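PDB 3PPI: 3-hydroxyacyl-CoA dehydrogenase type-2, which probably catalyses the NAD-dependent oxidation of 3-hydroxyacyl-CoA thioesters to 3-oxoacyl-CoA, as a member of the short-chain dehydrogenase/reductase family. Local coordinates for residues A[33-37]-A[108-112]; A[58-64]-A[79-84]; A[211-215]-A[259-263]; A[45-49]-A[252-257]. All coordinates share one frame; numbering follows the deposited sequence.

Contact 1 (A[33-37]-A[108-112]). With MG (magnesium ion), chain F.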
loop_
_atom_site.group_PDB
_atom_site.type_symbol
_atom_site.label_atom_id
_atom_site.label_comp_id
_atom_site.label_asym_id
_atom_site.label_seq_id
_atom_site.Cartn_x
_atom_site.Cartn_y
_atom_site.Cartn_z
ATOM N N ALA A 33 -14.218 -28.463 -4.289
ATOM C CA ALA A 33 -13.088 -27.571 -4.101
ATOM C C ALA A 33 -11.791 -28.376 -4.115
ATOM O O ALA A 33 -11.783 -29.569 -3.778
ATOM C CB ALA A 33 -13.229 -26.847 -2.794
ATOM N N ILE A 34 -10.707 -27.724 -4.520
ATOM C CA ILE A 34 -9.350 -28.285 -4.421
ATOM C C ILE A 34 -8.551 -27.416 -3.454
ATOM O O ILE A 34 -8.562 -26.183 -3.563
ATOM C CB ILE A 34 -8.622 -28.280 -5.794
ATOM C CG1 ILE A 34 -9.244 -29.287 -6.758
ATOM C CG2 ILE A 34 -7.123 -28.607 -5.632
ATOM C CD1 ILE A 34 -8.908 -28.987 -8.212
ATOM N N VAL A 35 -7.854 -28.037 -2.513
ATOM C CA VAL A 35 -6.947 -27.296 -1.644
ATOM C C VAL A 35 -5.537 -27.788 -1.867
ATOM O O VAL A 35 -5.237 -28.955 -1.567
ATOM C CB VAL A 35 -7.327 -27.445 -0.154
ATOM C CG1 VAL A 35 -6.367 -26.665 0.729
ATOM C CG2 VAL A 35 -8.777 -26.972 0.086
ATOM N N SER A 36 -4.679 -26.930 -2.425
ATOM C CA SER A 36 -3.258 -27.269 -2.555
ATOM C C SER A 36 -2.611 -27.147 -1.179
ATOM O O SER A 36 -3.014 -26.327 -0.370
ATOM C CB SER A 36 -2.541 -26.433 -3.640
ATOM O OG SER A 36 -2.207 -25.124 -3.213
ATOM N N GLY A 37 -1.629 -27.999 -0.899
ATOM C CA GLY A 37 -1.104 -28.155 0.458
ATOM C C GLY A 37 -2.123 -28.688 1.455
ATOM O O GLY A 37 -2.010 -28.440 2.663
ATOM N N VAL A 108 -8.429 -23.315 -2.976
ATOM C CA VAL A 108 -7.598 -22.564 -2.056
ATOM C C VAL A 108 -6.168 -23.050 -2.278
ATOM O O VAL A 108 -5.879 -24.225 -2.094
ATOM C CB VAL A 108 -8.059 -22.754 -0.574
ATOM C CG1 VAL A 108 -7.184 -21.944 0.348
ATOM C CG2 VAL A 108 -9.569 -22.369 -0.407
ATOM N N VAL A 109 -5.287 -22.150 -2.708
ATOM C CA VAL A 109 -3.905 -22.492 -3.051
ATOM C C VAL A 109 -3.056 -22.239 -1.811
ATOM O O VAL A 109 -2.649 -21.113 -1.546
ATOM C CB VAL A 109 -3.421 -21.663 -4.255
ATOM C CG1 VAL A 109 -2.045 -22.124 -4.721
ATOM C CG2 VAL A 109 -4.421 -21.745 -5.389
ATOM N N ALA A 110 -2.825 -23.277 -1.023
ATOM C CA ALA A 110 -2.275 -23.104 0.316
ATOM C C ALA A 110 -1.024 -23.925 0.573
ATOM O O ALA A 110 -0.678 -24.142 1.725
ATOM C CB ALA A 110 -3.350 -23.436 1.371
ATOM N N HIS A 111 -0.352 -24.392 -0.475
ATOM C CA HIS A 111 0.910 -25.098 -0.286
ATOM C C HIS A 111 1.933 -24.164 0.375
ATOM O O HIS A 111 2.106 -23.008 -0.035
ATOM C CB HIS A 111 1.431 -25.746 -1.585
ATOM C CG HIS A 111 1.612 -24.805 -2.734
ATOM N ND1 HIS A 111 0.572 -24.420 -3.551
ATOM C CD2 HIS A 111 2.723 -24.207 -3.234
ATOM C CE1 HIS A 111 1.026 -23.603 -4.486
ATOM N NE2 HIS A 111 2.326 -23.444 -4.306
ATOM N N GLY A 112 2.579 -24.677 1.427
ATOM C CA GLY A 112 3.384 -23.865 2.345
ATOM C C GLY A 112 4.852 -24.262 2.417
ATOM O O GLY A 112 5.415 -24.825 1.472
HETATM MG MG MG F . 0.211 -28.085 3.917
HETATM O O HOH W 1 -0.815 -25.879 3.878
HETATM O O HOH W 2 1.752 -27.471 2.369
HETATM O O HOH W 3 1.143 -30.246 3.327
#
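Ser36 rests its hydroxyl on Val109, with OG 3.1 Å from Val109 CA and close to the CG1 methyl, at the point where parallel strands 31-36 and 103-109 end. Its first torsion of 79° sets OG between its own N and carbonyl carbon, turned across to the neighbouring strand. From there OG meets His111 ND1 at 2.9 Å, in the plane of the imidazole and at its edge; either atom could donate. OG also takes a weak, bent hydrogen bond from Ala110 N. A small hydroxyl suits this buried spot, being able both to give and to accept.

Before this point the strands pair regularly: Val108 N donates to Ile34 O at 2.9 Å and Ser36 N to Val108 O at 3.0 Å. Val35 and Val108 pack on the sheet face covered by helix 41-52, with Val35 CG2 4.3 Å from Val108 CB, and beta-branched residues fit such a strand. Gly37 then turns away with positive phi, its CA 3.7 Å from His111 CA, a closeness that leaves no place for a side chain.

Gly37 O lies 2.6 Å from a magnesium ion, and a water on that metal donates to Ala110 O. Because Leu139 O holds His111 NE2, the ring is bonded at both nitrogens, which should fix its rotation beside the probable cofactor-binding end of the Rossmann sheet.

Contact 2 (A[58-64]-A[79-84])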
loop_
_atom_site.group_PDB
_atom_site.type_symbol
_atom_site.label_atom_id
_atom_site.label_comp_id
_atom_site.label_asym_id
_atom_site.label_seq_id
_atom_site.Cartn_x
_atom_site.Cartn_y
_atom_site.Cartn_z
ATOM N N VAL A 58 -10.890 -32.000 -2.721
ATOM C CA VAL A 58 -9.707 -32.721 -3.140
ATOM C C VAL A 58 -8.520 -32.189 -2.359
ATOM O O VAL A 58 -8.260 -30.984 -2.347
ATOM C CB VAL A 58 -9.467 -32.580 -4.631
ATOM C CG1 VAL A 58 -8.071 -33.109 -5.010
ATOM C CG2 VAL A 58 -10.560 -33.313 -5.387
ATOM N N ILE A 59 -7.851 -33.095 -1.653
ATOM C CA ILE A 59 -6.632 -32.801 -0.934
ATOM C C ILE A 59 -5.499 -32.974 -1.947
ATOM O O ILE A 59 -5.160 -34.095 -2.300
ATOM C CB ILE A 59 -6.438 -33.773 0.258
ATOM C CG1 ILE A 59 -7.534 -33.572 1.300
ATOM C CG2 ILE A 59 -5.065 -33.597 0.889
ATOM C CD1 ILE A 59 -8.007 -34.899 1.976
ATOM N N ALA A 60 -4.974 -31.862 -2.444
ATOM C CA ALA A 60 -3.930 -31.846 -3.461
ATOM C C ALA A 60 -2.600 -31.589 -2.784
ATOM O O ALA A 60 -2.310 -30.462 -2.371
ATOM C CB ALA A 60 -4.206 -30.764 -4.505
ATOM N N ASP A 61 -1.789 -32.629 -2.668
ATOM C CA ASP A 61 -0.545 -32.537 -1.924
ATOM C C ASP A 61 0.416 -33.643 -2.380
ATOM O O ASP A 61 -0.011 -34.610 -3.005
ATOM C CB ASP A 61 -0.847 -32.676 -0.429
ATOM C CG ASP A 61 0.142 -31.954 0.435
ATOM O OD1 ASP A 61 1.357 -32.185 0.231
ATOM O OD2 ASP A 61 -0.286 -31.152 1.313
ATOM N N LEU A 62 1.706 -33.483 -2.086
ATOM C CA LEU A 62 2.696 -34.530 -2.336
ATOM C C LEU A 62 2.885 -35.437 -1.112
ATOM O O LEU A 62 3.423 -36.530 -1.238
ATOM C CB LEU A 62 4.037 -33.930 -2.769
ATOM C CG LEU A 62 4.122 -33.379 -4.199
ATOM C CD1 LEU A 62 5.487 -32.731 -4.418
ATOM C CD2 LEU A 62 3.857 -34.491 -5.230
ATOM N N ALA A 63 2.449 -34.981 0.064
ATOM C CA ALA A 63 2.503 -35.791 1.294
ATOM C C ALA A 63 1.442 -36.889 1.267
ATOM O O ALA A 63 0.331 -36.711 1.791
ATOM C CB ALA A 63 2.324 -34.892 2.534
ATOM N N ALA A 64 1.797 -38.027 0.665
ATOM C CA ALA A 64 0.849 -39.111 0.377
ATOM C C ALA A 64 0.219 -39.780 1.610
ATOM O O ALA A 64 -0.989 -40.044 1.618
ATOM C CB ALA A 64 1.503 -40.162 -0.515
ATOM N N GLU A 79 -11.152 -36.637 -1.050
ATOM C CA GLU A 79 -10.223 -37.504 -1.776
ATOM C C GLU A 79 -8.823 -36.920 -1.800
ATOM O O GLU A 79 -8.654 -35.724 -2.070
ATOM C CB GLU A 79 -10.669 -37.686 -3.224
ATOM C CG GLU A 79 -11.954 -38.478 -3.390
ATOM C CD GLU A 79 -11.795 -39.967 -3.126
ATOM O OE1 GLU A 79 -10.648 -40.487 -3.145
ATOM O OE2 GLU A 79 -12.840 -40.621 -2.904
ATOM N N PHE A 80 -7.830 -37.772 -1.571
ATOM C CA PHE A 80 -6.441 -37.390 -1.745
ATOM C C PHE A 80 -5.993 -37.588 -3.184
ATOM O O PHE A 80 -6.130 -38.670 -3.730
ATOM C CB PHE A 80 -5.525 -38.215 -0.840
ATOM C CG PHE A 80 -4.084 -38.036 -1.157
ATOM C CD1 PHE A 80 -3.477 -36.802 -0.957
ATOM C CD2 PHE A 80 -3.338 -39.074 -1.710
ATOM C CE1 PHE A 80 -2.162 -36.615 -1.260
ATOM C CE2 PHE A 80 -2.005 -38.888 -2.026
ATOM C CZ PHE A 80 -1.417 -37.656 -1.807
ATOM N N VAL A 81 -5.459 -36.549 -3.806
ATOM C CA VAL A 81 -4.781 -36.718 -5.085
ATOM C C VAL A 81 -3.351 -36.198 -4.958
ATOM O O VAL A 81 -3.128 -35.043 -4.567
ATOM C CB VAL A 81 -5.522 -35.994 -6.222
ATOM C CG1 VAL A 81 -4.738 -36.098 -7.546
ATOM C CG2 VAL A 81 -6.942 -36.552 -6.366
ATOM N N SER A 82 -2.382 -37.057 -5.272
ATOM C CA SER A 82 -0.975 -36.682 -5.239
ATOM C C SER A 82 -0.744 -35.641 -6.319
ATOM O O SER A 82 -0.909 -35.925 -7.507
ATOM C CB SER A 82 -0.063 -37.908 -5.451
ATOM O OG SER A 82 1.304 -37.537 -5.436
ATOM N N THR A 83 -0.399 -34.425 -5.898
ATOM C CA THR A 83 -0.322 -33.282 -6.819
ATOM C C THR A 83 0.938 -32.452 -6.648
ATOM O O THR A 83 1.209 -31.932 -5.577
ATOM C CB THR A 83 -1.526 -32.331 -6.648
ATOM O OG1 THR A 83 -2.740 -33.082 -6.679
ATOM C CG2 THR A 83 -1.546 -31.284 -7.768
ATOM N N ASN A 84 1.691 -32.337 -7.734
ATOM C CA ASN A 84 2.795 -31.412 -7.858
ATOM C C ASN A 84 2.240 -30.172 -8.554
ATOM O O ASN A 84 1.879 -30.234 -9.736
ATOM C CB ASN A 84 3.911 -32.042 -8.692
ATOM C CG ASN A 84 5.135 -31.156 -8.814
ATOM O OD1 ASN A 84 5.080 -29.949 -8.597
ATOM N ND2 ASN A 84 6.243 -31.754 -9.184
HETATM O O HOH W 4 2.812 -37.913 -3.313
#
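Phe80 packs its ring against the turn leaving strand 56-61, the tight side of the contact. Its CG is anti to the backbone N (chi1 170°), which carries the ring over the neighbouring strand: CD1 lies 4.0 Å from Ile59 CG2, and CZ is 3.5 Å from Ala64 CA, with Ala64 O over one ring face. A large flat side chain suits this seam of the beta-alpha-beta crossover, where helix 64-74 begins. Beneath it the ladder is regular at Ile59, whose N donates to Glu79 O at 2.8 Å and whose O accepts from Val81 N; the next bond, Asp61 N to Val81 O, is weak. On the other sheet face Val58 and Val81 touch methyl to methyl, and the small Ala60 lets Thr83 come close, with CB 3.5 Å from Thr83 OG1.

Toward solvent the packing thins. Leu62 reaches Thr83 O with CG at 3.5 Å, and a water bridges Leu62 O and Ser82 OG.

Asp61 makes an Asx turn, its OD1 accepting from Ala63 N at 3.0 Å, while OD2 takes Ala39 N. Backbone N-H groups thus hold both carboxylate oxygens, probably stabilising the negative charge where NAD-dependent relatives meet the adenosine ribose.

Contact 3 (A[211-215]-A[259-263])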
loop_
_atom_site.group_PDB
_atom_site.type_symbol
_atom_site.label_atom_id
_atom_site.label_comp_id
_atom_site.label_asym_id
_atom_site.label_seq_id
_atom_site.Cartn_x
_atom_site.Cartn_y
_atom_site.Cartn_z
ATOM N N ARG A 211 -14.401 -14.916 -8.684
ATOM C CA ARG A 211 -13.712 -13.980 -7.813
ATOM C C ARG A 211 -12.342 -14.531 -7.462
ATOM O O ARG A 211 -12.171 -15.745 -7.367
ATOM C CB ARG A 211 -14.553 -13.694 -6.558
ATOM C CG ARG A 211 -15.800 -12.786 -6.890
ATOM C CD ARG A 211 -16.631 -12.446 -5.672
ATOM N NE ARG A 211 -17.078 -13.660 -5.027
ATOM C CZ ARG A 211 -16.532 -14.230 -3.951
ATOM N NH1 ARG A 211 -15.513 -13.679 -3.295
ATOM N NH2 ARG A 211 -17.041 -15.373 -3.520
ATOM N N VAL A 212 -11.375 -13.629 -7.291
ATOM C CA VAL A 212 -10.032 -14.000 -6.872
ATOM C C VAL A 212 -9.570 -13.091 -5.735
ATOM O O VAL A 212 -9.523 -11.879 -5.895
ATOM C CB VAL A 212 -9.016 -13.909 -8.018
ATOM C CG1 VAL A 212 -7.637 -14.385 -7.530
ATOM C CG2 VAL A 212 -9.478 -14.740 -9.213
ATOM N N ASN A 213 -9.242 -13.698 -4.599
ATOM C CA ASN A 213 -8.711 -12.996 -3.441
ATOM C C ASN A 213 -7.554 -13.807 -2.861
ATOM O O ASN A 213 -7.344 -14.967 -3.226
ATOM C CB ASN A 213 -9.775 -12.779 -2.380
ATOM C CG ASN A 213 -10.927 -11.921 -2.866
ATOM O OD1 ASN A 213 -10.789 -10.710 -3.008
ATOM N ND2 ASN A 213 -12.067 -12.552 -3.136
ATOM N N THR A 214 -6.808 -13.161 -1.978
ATOM C CA THR A 214 -5.604 -13.707 -1.412
ATOM C C THR A 214 -5.553 -13.424 0.077
ATOM O O THR A 214 -5.955 -12.344 0.531
ATOM C CB THR A 214 -4.398 -13.038 -2.099
ATOM O OG1 THR A 214 -4.384 -13.451 -3.471
ATOM C CG2 THR A 214 -3.052 -13.381 -1.415
ATOM N N ILE A 215 -5.043 -14.391 0.834
ATOM C CA ILE A 215 -4.768 -14.208 2.249
ATOM C C ILE A 215 -3.267 -14.062 2.368
ATOM O O ILE A 215 -2.505 -14.872 1.803
ATOM C CB ILE A 215 -5.232 -15.414 3.093
ATOM C CG1 ILE A 215 -6.754 -15.614 2.967
ATOM C CG2 ILE A 215 -4.814 -15.239 4.563
ATOM C CD1 ILE A 215 -7.272 -16.915 3.622
ATOM N N LEU A 259 -13.748 -15.640 2.223
ATOM C CA LEU A 259 -13.431 -15.145 0.870
ATOM C C LEU A 259 -14.181 -15.911 -0.217
ATOM O O LEU A 259 -14.485 -15.374 -1.283
ATOM C CB LEU A 259 -11.933 -15.214 0.616
ATOM C CG LEU A 259 -11.104 -14.248 1.474
ATOM C CD1 LEU A 259 -9.598 -14.437 1.276
ATOM C CD2 LEU A 259 -11.510 -12.820 1.200
ATOM N N LEU A 260 -14.467 -17.168 0.061
ATOM C CA LEU A 260 -15.233 -18.001 -0.844
ATOM C C LEU A 260 -16.715 -17.667 -0.832
ATOM O O LEU A 260 -17.375 -17.829 -1.857
ATOM C CB LEU A 260 -15.036 -19.479 -0.507
ATOM C CG LEU A 260 -13.629 -20.055 -0.726
ATOM C CD1 LEU A 260 -13.634 -21.534 -0.431
ATOM C CD2 LEU A 260 -13.104 -19.798 -2.135
ATOM N N THR A 261 -17.250 -17.221 0.301
ATOM C CA THR A 261 -18.703 -17.063 0.439
ATOM C C THR A 261 -19.227 -15.623 0.332
ATOM O O THR A 261 -20.366 -15.426 -0.090
ATOM C CB THR A 261 -19.206 -17.646 1.774
ATOM O OG1 THR A 261 -18.492 -17.038 2.856
ATOM C CG2 THR A 261 -19.003 -19.178 1.803
ATOM N N ASN A 262 -18.442 -14.619 0.711
ATOM C CA ASN A 262 -18.928 -13.233 0.639
ATOM C C ASN A 262 -18.960 -12.807 -0.825
ATOM O O ASN A 262 -17.936 -12.862 -1.503
ATOM C CB ASN A 262 -18.009 -12.284 1.415
ATOM C CG ASN A 262 -18.509 -10.857 1.388
ATOM O OD1 ASN A 262 -18.382 -10.164 0.382
ATOM N ND2 ASN A 262 -19.096 -10.413 2.496
ATOM N N GLY A 263 -20.111 -12.359 -1.303
ATOM C CA GLY A 263 -20.290 -12.128 -2.739
ATOM C C GLY A 263 -19.626 -10.893 -3.339
ATOM O O GLY A 263 -19.528 -10.800 -4.561
HETATM O O HOH W 5 -12.134 -15.467 -3.232
#
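At the C-terminal end of helix 249-261, which packs on the parallel sheet of the Rossmann fold, Arg211 of strand 210-217 binds carbonyls of the last turn. NH1 donates to Leu259 O at 2.8 Å with an N-H...O angle of 165°, and that oxygen lies almost in the guanidinium plane. NH2 makes longer or more bent, weak bonds to Leu259 O and to Leu260 O, the latter at 3.0 Å. Asn262 O sits over the centre of the guanidinium face, 3.1 Å from CZ, too far from the N-H directions to be a hydrogen-bond acceptor there. The bend at chi3 (-57°) swings the group across to the helix end while CD stays 3.5 Å from Gly263 O.

Carbonyls at a helix C-terminus lack the usual amide partners and carry partial negative charge, so a long, planar cation suits the place; Glu165, in a salt bridge with Arg211 NE, would balance its charge. In this alpha/beta/alpha architecture the helix covers one face of the sheet, and the apolar half of the contact shows how. Leu259 CD1 lies between Ile215, 3.5 Å from its CG1, and Asn213, while CD2 is 4.0 Å from Asn213 CB; these alternate residues share one side of the strand. Between these halves a water accepts a hydrogen bond from Asn213 ND2 (2.9 Å) and donates one to Leu259 O (3.1 Å). Ile265 O is shared by Arg211 NH1 and Asn213 ND2, and Asn262 ND2 reaches Asp254 of the second subunit.

Contact 4 (A[45-49]-A[252-257])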
loop_
_atom_site.group_PDB
_atom_site.type_symbol
_atom_site.label_atom_id
_atom_site.label_comp_id
_atom_site.label_asym_id
_atom_site.label_seq_id
_atom_site.Cartn_x
_atom_site.Cartn_y
_atom_site.Cartn_z
ATOM N N ALA A 45 -6.501 -27.499 7.612
ATOM C CA ALA A 45 -7.590 -26.832 8.330
ATOM C C ALA A 45 -8.657 -26.330 7.337
ATOM O O ALA A 45 -9.867 -26.371 7.612
ATOM C CB ALA A 45 -7.045 -25.686 9.185
ATOM N N THR A 46 -8.197 -25.888 6.173
ATOM C CA THR A 46 -9.091 -25.428 5.118
ATOM C C THR A 46 -9.914 -26.602 4.600
ATOM O O THR A 46 -11.126 -26.501 4.500
ATOM C CB THR A 46 -8.305 -24.765 3.975
ATOM O OG1 THR A 46 -7.517 -23.706 4.525
ATOM C CG2 THR A 46 -9.237 -24.206 2.880
ATOM N N VAL A 47 -9.255 -27.723 4.314
ATOM C CA VAL A 47 -9.971 -28.926 3.893
ATOM C C VAL A 47 -11.069 -29.307 4.902
ATOM O O VAL A 47 -12.232 -29.506 4.520
ATOM C CB VAL A 47 -9.021 -30.110 3.672
ATOM C CG1 VAL A 47 -9.819 -31.413 3.461
ATOM C CG2 VAL A 47 -8.090 -29.830 2.473
ATOM N N ARG A 48 -10.695 -29.399 6.175
ATOM C CA ARG A 48 -11.637 -29.786 7.224
ATOM C C ARG A 48 -12.837 -28.829 7.255
ATOM O O ARG A 48 -13.980 -29.266 7.361
ATOM C CB ARG A 48 -10.940 -29.814 8.590
ATOM C CG ARG A 48 -9.950 -30.961 8.749
ATOM C CD ARG A 48 -9.366 -30.993 10.140
ATOM N NE ARG A 48 -8.361 -32.050 10.305
ATOM C CZ ARG A 48 -8.638 -33.326 10.571
ATOM N NH1 ARG A 48 -9.897 -33.737 10.689
ATOM N NH2 ARG A 48 -7.647 -34.199 10.706
ATOM N N ARG A 49 -12.565 -27.533 7.166
ATOM C CA ARG A 49 -13.608 -26.503 7.189
ATOM C C ARG A 49 -14.525 -26.598 5.976
ATOM O O ARG A 49 -15.743 -26.589 6.112
ATOM C CB ARG A 49 -12.978 -25.105 7.224
ATOM C CG ARG A 49 -13.959 -23.933 7.122
ATOM C CD ARG A 49 -15.022 -23.946 8.217
ATOM N NE ARG A 49 -15.936 -22.814 8.056
ATOM C CZ ARG A 49 -15.802 -21.616 8.619
ATOM N NH1 ARG A 49 -14.788 -21.327 9.419
ATOM N NH2 ARG A 49 -16.703 -20.683 8.364
ATOM N N PHE A 252 -7.036 -19.294 9.708
ATOM C CA PHE A 252 -6.782 -19.195 8.279
ATOM C C PHE A 252 -7.956 -19.784 7.490
ATOM O O PHE A 252 -8.424 -19.188 6.524
ATOM C CB PHE A 252 -5.486 -19.939 7.921
ATOM C CG PHE A 252 -5.176 -19.930 6.456
ATOM C CD1 PHE A 252 -4.408 -18.936 5.903
ATOM C CD2 PHE A 252 -5.681 -20.920 5.622
ATOM C CE1 PHE A 252 -4.133 -18.923 4.539
ATOM C CE2 PHE A 252 -5.415 -20.907 4.273
ATOM C CZ PHE A 252 -4.624 -19.918 3.733
ATOM N N ALA A 253 -8.378 -20.985 7.888
ATOM C CA ALA A 253 -9.484 -21.679 7.241
ATOM C C ALA A 253 -10.750 -20.837 7.271
ATOM O O ALA A 253 -11.509 -20.816 6.299
ATOM C CB ALA A 253 -9.738 -23.043 7.914
ATOM N N ASP A 254 -10.966 -20.131 8.378
ATOM C CA ASP A 254 -12.153 -19.289 8.533
ATOM C C ASP A 254 -12.108 -18.095 7.564
ATOM O O ASP A 254 -13.123 -17.730 6.989
ATOM C CB ASP A 254 -12.261 -18.806 9.984
ATOM C CG ASP A 254 -13.518 -18.013 10.249
ATOM O OD1 ASP A 254 -14.617 -18.605 10.197
ATOM O OD2 ASP A 254 -13.406 -16.811 10.542
ATOM N N ALA A 255 -10.935 -17.491 7.394
ATOM C CA ALA A 255 -10.737 -16.426 6.424
ATOM C C ALA A 255 -10.941 -16.928 5.000
ATOM O O ALA A 255 -11.598 -16.269 4.190
ATOM C CB ALA A 255 -9.339 -15.819 6.584
ATOM N N ALA A 256 -10.392 -18.100 4.698
ATOM C CA ALA A 256 -10.552 -18.685 3.368
ATOM C C ALA A 256 -12.019 -18.887 3.068
ATOM O O ALA A 256 -12.483 -18.495 1.997
ATOM C CB ALA A 256 -9.780 -20.006 3.227
ATOM N N ALA A 257 -12.759 -19.446 4.023
ATOM C CA ALA A 257 -14.188 -19.705 3.823
ATOM C C ALA A 257 -14.933 -18.402 3.578
ATOM O O ALA A 257 -15.809 -18.337 2.727
ATOM C CB ALA A 257 -14.794 -20.455 5.021
HETATM O O HOH W 6 -15.923 -17.635 7.473
#
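Arg49 reaches across helix 249-261 and can be followed atom by atom. Its CB rests 3.9 Å from Ala253 CB. CG, anti to the backbone N (chi1 175°), passes 4.1 Å from Ala257 CB, one helical turn further on. A bend at chi2 (57°) then turns the chain around the partner helix, toward Asp254, and CD carries it on to NE, which forms a salt bridge with Asp53. CZ lies 3.9 Å from Ala257 CB, the guanidinium holding one face over that methyl. At the tip NH1 donates to Asp254 OD1 at 2.8 Å, a nearly straight salt bridge that uses the anti lone pair of the carboxylate and lies in the guanidinium plane. NH2 reaches a water weakly; the same water donates to Asp254 O. The long flexible arginine suits the partly exposed side of the contact, since its methylenes cover alanines while its charge reaches the edge.

Deeper in, small residues let the helices come close, their axes 8.5 Å apart and crossing at -55°. Ala253 CB presses 3.3 Å from Ala45 O and 4.0 Å from Ala45 CB; a methyl is about all that fits against that backbone. Thr46 OG1 meets the edge of the Phe252 ring, 3.5 Å from CE2, while bonding back to Leu42 O. Thr46 and Val47 lie on Val35 of strand 31-36, and Phe252 and Ala256 on Ile215 of strand 210-217, placing the two helices side by side on one face of the sheet, with Asp254 OD2 turned to Asn262 of the second subunit.

How the contacts relate
Contact 1 lies nearest the centre of the chain and, like contacts 3 and 4, is buried; contact 2, toward the outermost strand 78-82, alone has exposed residues among those that touch. Contacts 1 and 2 are parallel strand pairings, and they share the sheet directly, Val35 N lying 3.0 Å from Val58 O. Contact 4 joins two helices laid on this sheet, whereas contact 3 joins one of them, helix 249-261, to strand 210-217. Backbone bonds dominate contacts 1 and 2, with Ser36 and Asp61 supplying polar side chains at the strand ends. Contacts 3 and 4 instead depend on alanine and leucine packing and an arginine each: Arg211 meets carbonyls, Arg49 a carboxylate. Both also touch the second subunit.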